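Local coordinates for glycosyl hydrolase, family 31/fibronectin type III domain protein (Clostridium perfringens, PDB 4UAP) that binds N-acetylgalactosamine through a calcium-containing family 32 carbohydrate-binding module of a family 31 glycoside hydrolase, probably helping the enzyme hold galacto-configured glycans, at residues 95-100 with 122-127; 88-93 with 114-119; 36-41 with 139-144. One frame throughout, in Å; residues are numbered along the deposited sequence.

Contact 1 (95-100 with 122-127); sequences YLNGEE and EFDKIV
Tyr95 faces both Asp124 and Lys125 across an antiparallel pairing, which makes this a classic beta bulge, set beside the type I' turn, Leu96 to Glu99, that joins strands 87-96 and 99-106 in a hairpin. Tyr95 N donates a hydrogen bond to Lys125 O at 2.8 Å. In return Tyr95 O collects two backbone donors: Asp124 N at 2.9 Å and Lys125 N in a weak bond of 3.4 Å. The bulge falls at the corner where the chain leaves strand 121-123 and enters strand 125-133.

The carboxylate of Asp124 serves the turn. With chi1 at 41°, its CG sits between the backbone N and the carbonyl carbon, and the group reaches over toward residues 96-98. OD2 receives Asn97 N on its syn side at 3.1 Å in a nearly straight bond (175°), while OD1 accepts a hydrogen bond from a water that in turn accepts from Gly98 N. The amides of Asn97 and Gly98 are thus both served by one carboxylate, one directly and one through water. OD1 also lies 2.8 Å from Tyr95 O, but these are two acceptors and form no bond; the water serves the first, the backbone amides the second.

Side-chain packing flanks these bonds. The Tyr95 ring lies alongside the aliphatic part of Lys125, with CD1 3.7 Å from CD, and Val127 CG2 meets the ring at its edge. Leu96 crosses Glu122 obliquely, its CD2 3.4 Å from Glu122 O.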
loop_
_atom_site.group_PDB
_atom_site.type_symbol
_atom_site.label_atom_id
_atom_site.label_comp_id
_atom_site.label_asym_id
_atom_site.label_seq_id
_atom_site.Cartn_x
_atom_site.Cartn_y
_atom_site.Cartn_z
ATOM N N TYR A 95 6.725 -11.646 -7.943
ATOM C CA TYR A 95 7.860 -12.535 -8.178
ATOM C C TYR A 95 7.506 -13.971 -7.818
ATOM O O TYR A 95 6.765 -14.235 -6.871
ATOM C CB TYR A 95 9.090 -12.094 -7.374
ATOM C CG TYR A 95 9.602 -10.719 -7.739
ATOM C CD1 TYR A 95 9.081 -9.581 -7.139
ATOM C CD2 TYR A 95 10.596 -10.560 -8.688
ATOM C CE1 TYR A 95 9.545 -8.319 -7.478
ATOM C CE2 TYR A 95 11.066 -9.314 -9.032
ATOM C CZ TYR A 95 10.545 -8.196 -8.421
ATOM O OH TYR A 95 11.017 -6.951 -8.769
ATOM N N LEU A 96 8.052 -14.900 -8.589
ATOM C CA LEU A 96 7.946 -16.309 -8.281
ATOM C C LEU A 96 9.265 -16.968 -8.703
ATOM O O LEU A 96 9.638 -16.936 -9.880
ATOM C CB LEU A 96 6.743 -16.943 -8.987
ATOM C CG LEU A 96 6.480 -18.418 -8.647
ATOM C CD1 LEU A 96 6.191 -18.610 -7.161
ATOM C CD2 LEU A 96 5.339 -18.964 -9.486
ATOM N N ASN A 97 9.983 -17.510 -7.723
ATOM C CA ASN A 97 11.286 -18.131 -7.958
ATOM C C ASN A 97 12.243 -17.241 -8.740
ATOM O O ASN A 97 12.925 -17.709 -9.648
ATOM C CB ASN A 97 11.105 -19.455 -8.694
ATOM C CG ASN A 97 10.083 -20.350 -8.024
ATOM O OD1 ASN A 97 9.205 -20.915 -8.680
ATOM N ND2 ASN A 97 10.177 -20.468 -6.704
ATOM N N GLY A 98 12.270 -15.955 -8.404
ATOM C CA GLY A 98 13.111 -15.005 -9.113
ATOM C C GLY A 98 12.498 -14.440 -10.388
ATOM O O GLY A 98 12.856 -13.336 -10.805
ATOM N N GLU A 99 11.594 -15.195 -11.011
ATOM C CA GLU A 99 10.858 -14.733 -12.194
ATOM C C GLU A 99 10.001 -13.501 -11.814
ATOM O O GLU A 99 9.291 -13.524 -10.815
ATOM C CB GLU A 99 9.991 -15.877 -12.767
ATOM C CG GLU A 99 9.404 -15.642 -14.180
ATOM C CD GLU A 99 8.747 -16.894 -14.835
ATOM O OE1 GLU A 99 8.398 -16.813 -16.039
ATOM O OE2 GLU A 99 8.567 -17.948 -14.174
ATOM N N GLU A 100 10.094 -12.432 -12.605
ATOM C CA GLU A 100 9.380 -11.180 -12.337
ATOM C C GLU A 100 8.146 -11.020 -13.227
ATOM O O GLU A 100 8.190 -11.324 -14.420
ATOM C CB GLU A 100 10.328 -9.991 -12.533
ATOM C CG GLU A 100 9.679 -8.622 -12.433
ATOM C CD GLU A 100 10.694 -7.487 -12.585
ATOM O OE1 GLU A 100 11.908 -7.749 -12.440
ATOM O OE2 GLU A 100 10.282 -6.337 -12.856
ATOM N N GLU A 122 0.451 -17.148 -9.155
ATOM C CA GLU A 122 1.180 -17.603 -7.972
ATOM C C GLU A 122 2.409 -16.738 -7.726
ATOM O O GLU A 122 3.159 -16.442 -8.649
ATOM C CB GLU A 122 1.587 -19.080 -8.135
ATOM C CG GLU A 122 2.307 -19.667 -6.946
ATOM C CD GLU A 122 2.588 -21.163 -7.098
ATOM O OE1 GLU A 122 2.718 -21.651 -8.242
ATOM O OE2 GLU A 122 2.674 -21.851 -6.060
ATOM N N PHE A 123 2.612 -16.321 -6.482
ATOM C CA PHE A 123 3.730 -15.436 -6.155
ATOM C C PHE A 123 4.297 -15.774 -4.799
ATOM O O PHE A 123 3.551 -16.179 -3.915
ATOM C CB PHE A 123 3.291 -13.971 -6.124
ATOM C CG PHE A 123 2.665 -13.492 -7.383
ATOM C CD1 PHE A 123 3.447 -13.187 -8.480
ATOM C CD2 PHE A 123 1.291 -13.339 -7.469
ATOM C CE1 PHE A 123 2.863 -12.735 -9.655
ATOM C CE2 PHE A 123 0.706 -12.886 -8.631
ATOM C CZ PHE A 123 1.488 -12.582 -9.724
ATOM N N ASP A 124 5.596 -15.566 -4.611
ATOM C CA ASP A 124 6.131 -15.593 -3.253
ATOM C C ASP A 124 6.429 -14.185 -2.729
ATOM O O ASP A 124 6.678 -14.005 -1.537
ATOM C CB ASP A 124 7.383 -16.451 -3.174
ATOM C CG ASP A 124 8.298 -16.253 -4.347
ATOM O OD1 ASP A 124 8.460 -15.094 -4.777
ATOM O OD2 ASP A 124 8.863 -17.261 -4.843
ATOM N N LYS A 125 6.399 -13.198 -3.622
ATOM C CA LYS A 125 6.659 -11.802 -3.252
ATOM C C LYS A 125 5.875 -10.847 -4.144
ATOM O O LYS A 125 5.757 -11.069 -5.348
ATOM C CB LYS A 125 8.154 -11.493 -3.354
ATOM C CG LYS A 125 8.500 -10.054 -3.098
ATOM C CD LYS A 125 9.910 -9.736 -3.567
ATOM C CE LYS A 125 10.937 -10.140 -2.552
ATOM N NZ LYS A 125 12.301 -9.768 -3.047
ATOM N N ILE A 126 5.337 -9.785 -3.551
ATOM C CA ILE A 126 4.673 -8.748 -4.326
ATOM C C ILE A 126 5.200 -7.410 -3.854
ATOM O O ILE A 126 5.276 -7.143 -2.650
ATOM C CB ILE A 126 3.139 -8.830 -4.188
ATOM C CG1 ILE A 126 2.622 -10.043 -4.975
ATOM C CG2 ILE A 126 2.479 -7.551 -4.694
ATOM C CD1 ILE A 126 1.136 -10.238 -4.905
ATOM N N VAL A 127 5.617 -6.583 -4.798
ATOM C CA VAL A 127 6.145 -5.279 -4.447
ATOM C C VAL A 127 5.210 -4.234 -4.996
ATOM O O VAL A 127 4.961 -4.197 -6.199
ATOM C CB VAL A 127 7.559 -5.053 -4.994
ATOM C CG1 VAL A 127 8.062 -3.668 -4.573
ATOM C CG2 VAL A 127 8.508 -6.162 -4.506
HETATM O O HOH W 1 10.840 -14.768 -6.081
#

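Contact 2 (88-93 with 114-119); sequences KKVKAV and TVYELG
Tyr116 reaches from strand 113-118 to the backbone and small side chains of strand 87-96; the axes of segments 88-93 and 114-118 lie 10.0 Å apart. Its CB leaves the strand toward the opposing segment, and CG, beside the backbone N (chi1 -86°), turns the ring toward 88-93. Further out the two sides of the ring find different neighbours. CE2 lies 3.9 Å from Ala92 CB, whose methyl sits over one face in a CH-pi contact, 4.3 Å from the ring centroid. CE1 is 4.0 Å from Val90 CG1, which approaches at the ring edge and in its plane. OH ends beside the backbone, 3.4 Å from Val90 O and 3.5 Å from Lys91 CA, without bonding to either; its hydrogen bond is with Gly104 O of strand 99-106. Phe70 stacks on the same ring, and Lys106 adds a cation-pi contact.

Val90 also reaches Thr114 more loosely, CG1 to CG2 at 4.3 Å, while Thr114 OG1 is hydrogen-bonded to Asn74 ND2. Segments 88-93 and 114-118 run in nearly the same direction, 25° apart, yet belong to different sheets, and their meeting through inward-pointing side chains is the face-to-face packing of a beta-sandwich, here the core of the CBM32 module.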
loop_
_atom_site.group_PDB
_atom_site.type_symbol
_atom_site.label_atom_id
_atom_site.label_comp_id
_atom_site.label_asym_id
_atom_site.label_seq_id
_atom_site.Cartn_x
_atom_site.Cartn_y
_atom_site.Cartn_z
ATOM N N LYS A 88 -2.791 8.216 -5.411
ATOM C CA LYS A 88 -3.402 8.590 -6.683
ATOM C C LYS A 88 -2.950 7.658 -7.802
ATOM O O LYS A 88 -3.678 7.435 -8.766
ATOM C CB LYS A 88 -3.047 10.030 -7.051
ATOM C CG LYS A 88 -3.746 10.522 -8.321
ATOM C CD LYS A 88 -3.355 11.957 -8.679
ATOM C CE LYS A 88 -4.221 12.484 -9.818
ATOM N NZ LYS A 88 -3.802 13.845 -10.270
ATOM N N LYS A 89 -1.731 7.129 -7.670
ATOM C CA LYS A 89 -1.124 6.294 -8.702
ATOM C C LYS A 89 -0.209 5.240 -8.088
ATOM O O LYS A 89 0.569 5.522 -7.181
ATOM C CB LYS A 89 -0.337 7.157 -9.689
ATOM C CG LYS A 89 0.237 6.411 -10.883
ATOM C CD LYS A 89 0.820 7.439 -11.853
ATOM C CE LYS A 89 1.713 6.821 -12.902
ATOM N NZ LYS A 89 2.250 7.893 -13.805
ATOM N N VAL A 90 -0.297 4.024 -8.603
ATOM C CA VAL A 90 0.389 2.899 -7.997
ATOM C C VAL A 90 0.831 1.948 -9.081
ATOM O O VAL A 90 0.216 1.875 -10.146
ATOM C CB VAL A 90 -0.529 2.162 -6.985
ATOM C CG1 VAL A 90 -1.713 1.501 -7.698
ATOM C CG2 VAL A 90 0.256 1.151 -6.133
ATOM N N LYS A 91 1.910 1.228 -8.820
ATOM C CA LYS A 91 2.275 0.120 -9.681
ATOM C C LYS A 91 2.595 -1.076 -8.807
ATOM O O LYS A 91 2.793 -0.942 -7.595
ATOM C CB LYS A 91 3.472 0.476 -10.576
ATOM C CG LYS A 91 4.763 0.766 -9.820
ATOM C CD LYS A 91 5.958 0.856 -10.774
ATOM C CE LYS A 91 7.251 1.024 -9.986
ATOM N NZ LYS A 91 8.441 1.241 -10.856
ATOM N N ALA A 92 2.656 -2.250 -9.416
ATOM C CA ALA A 92 3.008 -3.433 -8.654
ATOM C C ALA A 92 3.717 -4.455 -9.531
ATOM O O ALA A 92 3.525 -4.500 -10.751
ATOM C CB ALA A 92 1.770 -4.042 -8.014
ATOM N N VAL A 93 4.543 -5.264 -8.882
ATOM C CA VAL A 93 5.319 -6.312 -9.529
ATOM C C VAL A 93 5.254 -7.543 -8.643
ATOM O O VAL A 93 5.306 -7.425 -7.415
ATOM C CB VAL A 93 6.787 -5.897 -9.732
ATOM C CG1 VAL A 93 7.581 -7.031 -10.363
ATOM C CG2 VAL A 93 6.870 -4.639 -10.591
ATOM N N THR A 114 -8.487 -0.038 -4.232
ATOM C CA THR A 114 -7.798 -0.236 -5.488
ATOM C C THR A 114 -7.487 -1.713 -5.545
ATOM O O THR A 114 -6.743 -2.223 -4.707
ATOM C CB THR A 114 -6.518 0.606 -5.583
ATOM O OG1 THR A 114 -6.877 1.995 -5.613
ATOM C CG2 THR A 114 -5.714 0.255 -6.843
ATOM N N VAL A 115 -8.088 -2.405 -6.503
ATOM C CA VAL A 115 -8.008 -3.858 -6.537
ATOM C C VAL A 115 -7.184 -4.346 -7.729
ATOM O O VAL A 115 -7.458 -3.986 -8.876
ATOM C CB VAL A 115 -9.413 -4.485 -6.577
ATOM C CG1 VAL A 115 -9.326 -6.013 -6.614
ATOM C CG2 VAL A 115 -10.221 -4.035 -5.363
ATOM N N TYR A 116 -6.152 -5.134 -7.433
ATOM C CA TYR A 116 -5.384 -5.841 -8.456
ATOM C C TYR A 116 -5.938 -7.246 -8.597
ATOM O O TYR A 116 -5.763 -8.079 -7.701
ATOM C CB TYR A 116 -3.889 -5.890 -8.100
ATOM C CG TYR A 116 -3.097 -4.678 -8.542
ATOM C CD1 TYR A 116 -3.169 -3.475 -7.843
ATOM C CD2 TYR A 116 -2.268 -4.737 -9.655
ATOM C CE1 TYR A 116 -2.431 -2.362 -8.243
ATOM C CE2 TYR A 116 -1.532 -3.639 -10.064
ATOM C CZ TYR A 116 -1.618 -2.450 -9.357
ATOM O OH TYR A 116 -0.879 -1.361 -9.773
ATOM N N GLU A 117 -6.634 -7.503 -9.699
ATOM C CA GLU A 117 -7.181 -8.830 -9.941
ATOM C C GLU A 117 -6.088 -9.706 -10.527
ATOM O O GLU A 117 -5.539 -9.394 -11.589
ATOM C CB GLU A 117 -8.388 -8.775 -10.877
ATOM C CG GLU A 117 -9.583 -8.020 -10.315
ATOM C CD GLU A 117 -10.266 -8.778 -9.194
ATOM O OE1 GLU A 117 -9.860 -9.925 -8.918
ATOM O OE2 GLU A 117 -11.215 -8.229 -8.593
ATOM N N LEU A 118 -5.773 -10.796 -9.836
ATOM C CA LEU A 118 -4.616 -11.616 -10.194
ATOM C C LEU A 118 -4.985 -12.972 -10.798
ATOM O O LEU A 118 -4.112 -13.691 -11.280
ATOM C CB LEU A 118 -3.733 -11.821 -8.965
ATOM C CG LEU A 118 -3.150 -10.533 -8.373
ATOM C CD1 LEU A 118 -2.336 -10.841 -7.131
ATOM C CD2 LEU A 118 -2.300 -9.802 -9.418
ATOM N N GLY A 119 -6.270 -13.321 -10.757
ATOM C CA GLY A 119 -6.769 -14.528 -11.397
ATOM C C GLY A 119 -6.067 -15.826 -11.039
ATOM O O GLY A 119 -5.952 -16.724 -11.874
#

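Contact 3 (36-41 with 139-144); sequences RMDLKW and TLAINE. With CA (calcium ion), chain D; NGA (2-acetamido-2-deoxy-beta-D-galactopyranose), chain C.
Asp38 OD2 is gripped by two donors: Arg36 NH2 at 2.7 Å, on the syn side, and Trp41 NE1 at 2.8 Å, met by the anti lone pair of OD2. OD1 takes Arg36 NE at 2.9 Å, so the arginine holds the carboxylate side-on with two nitrogens. The Arg36 chain bends at chi3 (-46°) to bring its guanidinium edge to the acid, and NH1 is paired with Asp33 as well. This network probably fixes both the guanidinium and the indole, and the positive charge beside it should favour an ionised Asp38.

The sugar lies over one face of that indole. C4 of the N-acetylgalactosamine is 3.5 Å above the ring plane and offset toward the rim, the stacking by which an aromatic platform receives a galactose-type ring. Arg36 NH2 comes within 3.5 Å of the sugar O3, and Arg75 and Ile42 add hydrogen bonds to the ligand.

Next to the site, strand 37-38 pairs antiparallel with strand 141-149. Met37 and Ile142 form a hydrogen-bonded pair joined by both backbone bonds, and Leu39 N gives a further bond to Leu140 O. Asp38 and Ala141 form the next, non-hydrogen-bonded pair, where the methyl of Ala141 packs against Asp38 OD1 at 3.2 Å and against Arg36 NE. On the other face Met37 CE touches Leu140 CD2 and Ile142 CD1.

Buried Asn143 OD1, without a polar partner in the model, lies 3.3 Å from Arg36 CD, while the amide nitrogen bonds Thr29. Asn143 O and Glu144 OE2 each bind the calcium at 2.3 Å, together with Lys23, Asp26, Thr28 and Ser35. One short strand pairing thus joins the calcium site to the aromatic-platform sugar pocket of a CBM32 beta-sandwich.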
loop_
_atom_site.group_PDB
_atom_site.type_symbol
_atom_site.label_atom_id
_atom_site.label_comp_id
_atom_site.label_asym_id
_atom_site.label_seq_id
_atom_site.Cartn_x
_atom_site.Cartn_y
_atom_site.Cartn_z
ATOM N N ARG A 36 -3.893 3.745 9.802
ATOM C CA ARG A 36 -3.149 3.982 8.566
ATOM C C ARG A 36 -1.632 3.883 8.658
ATOM O O ARG A 36 -1.047 4.102 9.720
ATOM C CB ARG A 36 -3.483 5.380 8.019
ATOM C CG ARG A 36 -4.955 5.661 7.775
ATOM C CD ARG A 36 -5.105 6.894 6.887
ATOM N NE ARG A 36 -4.244 7.983 7.350
ATOM C CZ ARG A 36 -4.616 8.937 8.201
ATOM N NH1 ARG A 36 -5.858 8.973 8.688
ATOM N NH2 ARG A 36 -3.740 9.865 8.560
ATOM N N MET A 37 -1.019 3.563 7.517
ATOM C CA MET A 37 0.384 3.856 7.240
ATOM C C MET A 37 0.448 5.205 6.520
ATOM O O MET A 37 -0.211 5.390 5.491
ATOM C CB MET A 37 1.024 2.763 6.369
ATOM C CG MET A 37 2.535 2.958 6.084
ATOM S SD MET A 37 3.123 2.345 4.474
ATOM C CE MET A 37 2.527 3.690 3.468
ATOM N N ASP A 38 1.229 6.138 7.062
ATOM C CA ASP A 38 1.391 7.470 6.489
ATOM C C ASP A 38 2.874 7.785 6.280
ATOM O O ASP A 38 3.705 7.468 7.130
ATOM C CB ASP A 38 0.797 8.551 7.410
ATOM C CG ASP A 38 -0.725 8.726 7.266
ATOM O OD1 ASP A 38 -1.445 7.814 6.793
ATOM O OD2 ASP A 38 -1.201 9.811 7.654
ATOM N N LEU A 39 3.196 8.432 5.167
ATOM C CA LEU A 39 4.484 9.097 5.019
ATOM C C LEU A 39 4.604 10.144 6.130
ATOM O O LEU A 39 3.583 10.618 6.635
ATOM C CB LEU A 39 4.588 9.747 3.641
ATOM C CG LEU A 39 5.720 9.248 2.749
ATOM C CD1 LEU A 39 5.605 7.748 2.525
ATOM C CD2 LEU A 39 5.736 10.015 1.423
ATOM N N LYS A 40 5.829 10.508 6.507
ATOM C CA LYS A 40 6.034 11.473 7.593
ATOM C C LYS A 40 5.164 12.722 7.454
ATOM O O LYS A 40 5.128 13.358 6.393
ATOM C CB LYS A 40 7.504 11.903 7.670
ATOM C CG LYS A 40 8.447 10.885 8.291
ATOM C CD LYS A 40 9.857 11.467 8.405
ATOM C CE LYS A 40 10.841 10.431 8.934
ATOM N NZ LYS A 40 10.298 9.675 10.096
ATOM N N TRP A 41 4.462 13.073 8.525
ATOM C CA TRP A 41 3.665 14.300 8.521
ATOM C C TRP A 41 4.554 15.536 8.484
ATOM O O TRP A 41 5.661 15.533 9.025
ATOM C CB TRP A 41 2.752 14.366 9.745
ATOM C CG TRP A 41 1.642 13.362 9.736
ATOM C CD1 TRP A 41 1.514 12.272 8.911
ATOM C CD2 TRP A 41 0.506 13.347 10.603
ATOM N NE1 TRP A 41 0.360 11.590 9.214
ATOM C CE2 TRP A 41 -0.277 12.227 10.247
ATOM C CE3 TRP A 41 0.062 14.189 11.636
ATOM C CZ2 TRP A 41 -1.478 11.919 10.895
ATOM C CZ3 TRP A 41 -1.131 13.879 12.281
ATOM C CH2 TRP A 41 -1.887 12.753 11.907
ATOM N N THR A 139 3.674 13.171 0.627
ATOM C CA THR A 139 2.464 12.818 1.354
ATOM C C THR A 139 1.856 11.517 0.826
ATOM O O THR A 139 1.785 11.300 -0.384
ATOM C CB THR A 139 1.416 13.965 1.260
ATOM O OG1 THR A 139 2.018 15.202 1.675
ATOM C CG2 THR A 139 0.200 13.677 2.132
ATOM N N LEU A 140 1.413 10.658 1.737
ATOM C CA LEU A 140 0.791 9.389 1.365
ATOM C C LEU A 140 0.099 8.784 2.570
ATOM O O LEU A 140 0.686 8.723 3.651
ATOM C CB LEU A 140 1.839 8.398 0.830
ATOM C CG LEU A 140 1.276 7.027 0.440
ATOM C CD1 LEU A 140 0.404 7.146 -0.815
ATOM C CD2 LEU A 140 2.388 6.016 0.248
ATOM N N ALA A 141 -1.133 8.322 2.380
ATOM C CA ALA A 141 -1.858 7.619 3.429
ATOM C C ALA A 141 -2.519 6.383 2.846
ATOM O O ALA A 141 -3.249 6.466 1.860
ATOM C CB ALA A 141 -2.905 8.530 4.079
ATOM N N ILE A 142 -2.260 5.234 3.459
ATOM C CA ILE A 142 -2.899 3.984 3.068
ATOM C C ILE A 142 -3.475 3.310 4.311
ATOM O O ILE A 142 -2.779 3.172 5.314
ATOM C CB ILE A 142 -1.896 3.043 2.362
ATOM C CG1 ILE A 142 -1.355 3.709 1.087
ATOM C CG2 ILE A 142 -2.548 1.693 2.057
ATOM C CD1 ILE A 142 -0.198 2.915 0.412
ATOM N N ASN A 143 -4.745 2.908 4.257
ATOM C CA ASN A 143 -5.392 2.269 5.405
ATOM C C ASN A 143 -4.930 0.839 5.648
ATOM O O ASN A 143 -4.722 0.422 6.776
ATOM C CB ASN A 143 -6.916 2.247 5.225
ATOM C CG ASN A 143 -7.503 3.619 5.036
ATOM O OD1 ASN A 143 -6.807 4.632 5.161
ATOM N ND2 ASN A 143 -8.806 3.667 4.748
ATOM N N GLU A 144 -4.806 0.075 4.573
ATOM C CA GLU A 144 -4.626 -1.365 4.689
ATOM C C GLU A 144 -4.391 -1.927 3.306
ATOM O O GLU A 144 -4.869 -1.368 2.322
ATOM C CB GLU A 144 -5.862 -2.032 5.327
ATOM C CG GLU A 144 -5.678 -3.536 5.679
ATOM C CD GLU A 144 -5.125 -3.760 7.088
ATOM O OE1 GLU A 144 -4.986 -4.925 7.509
ATOM O OE2 GLU A 144 -4.824 -2.768 7.786
HETATM CA CA CA D . -4.538 -0.694 8.773
HETATM C C1 NGA C . -2.368 16.685 7.545
HETATM C C2 NGA C . -3.423 15.607 7.777
HETATM C C3 NGA C . -2.761 14.356 8.316
HETATM C C4 NGA C . -1.617 13.969 7.388
HETATM C C5 NGA C . -0.595 15.107 7.376
HETATM C C6 NGA C . 0.621 14.910 6.480
HETATM C C7 NGA C . -5.765 16.062 8.404
HETATM C C8 NGA C . -6.683 16.541 9.491
HETATM N N2 NGA C . -4.459 16.065 8.704
HETATM O O1 NGA C . -2.928 17.660 6.697
HETATM O O3 NGA C . -3.750 13.360 8.410
HETATM O O4 NGA C . -2.137 13.768 6.091
HETATM O O5 NGA C . -1.208 16.257 6.873
HETATM O O6 NGA C . 1.408 16.097 6.474
HETATM O O7 NGA C . -6.228 15.696 7.314
HETATM O O HOH W 2 1.739 11.619 4.714
HETATM O O HOH W 3 2.982 14.095 4.796
#

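In the fold
From the N terminus, the chain first enters contact 3 at residues 36-41, and that contact closes only when residues 139-144 return, so the loop it spans contains both other contacts. Within it, strand 87-96 gives the first segment of contact 2 and then opens that of contact 1, which continues through the turn into strand 99-106. The partners follow in the same order, 114-119 before 122-127, so these two contacts cross. They touch where Val127 N lies 2.8 Å from Val93 O, probably hydrogen-bonded. Contact 2 joins the two sheets, contact 1 fastens a hairpin end at the corner between them, and contact 3, beyond the chain's centre, ties strand 37-38 and the ligand sites to strand 141-149.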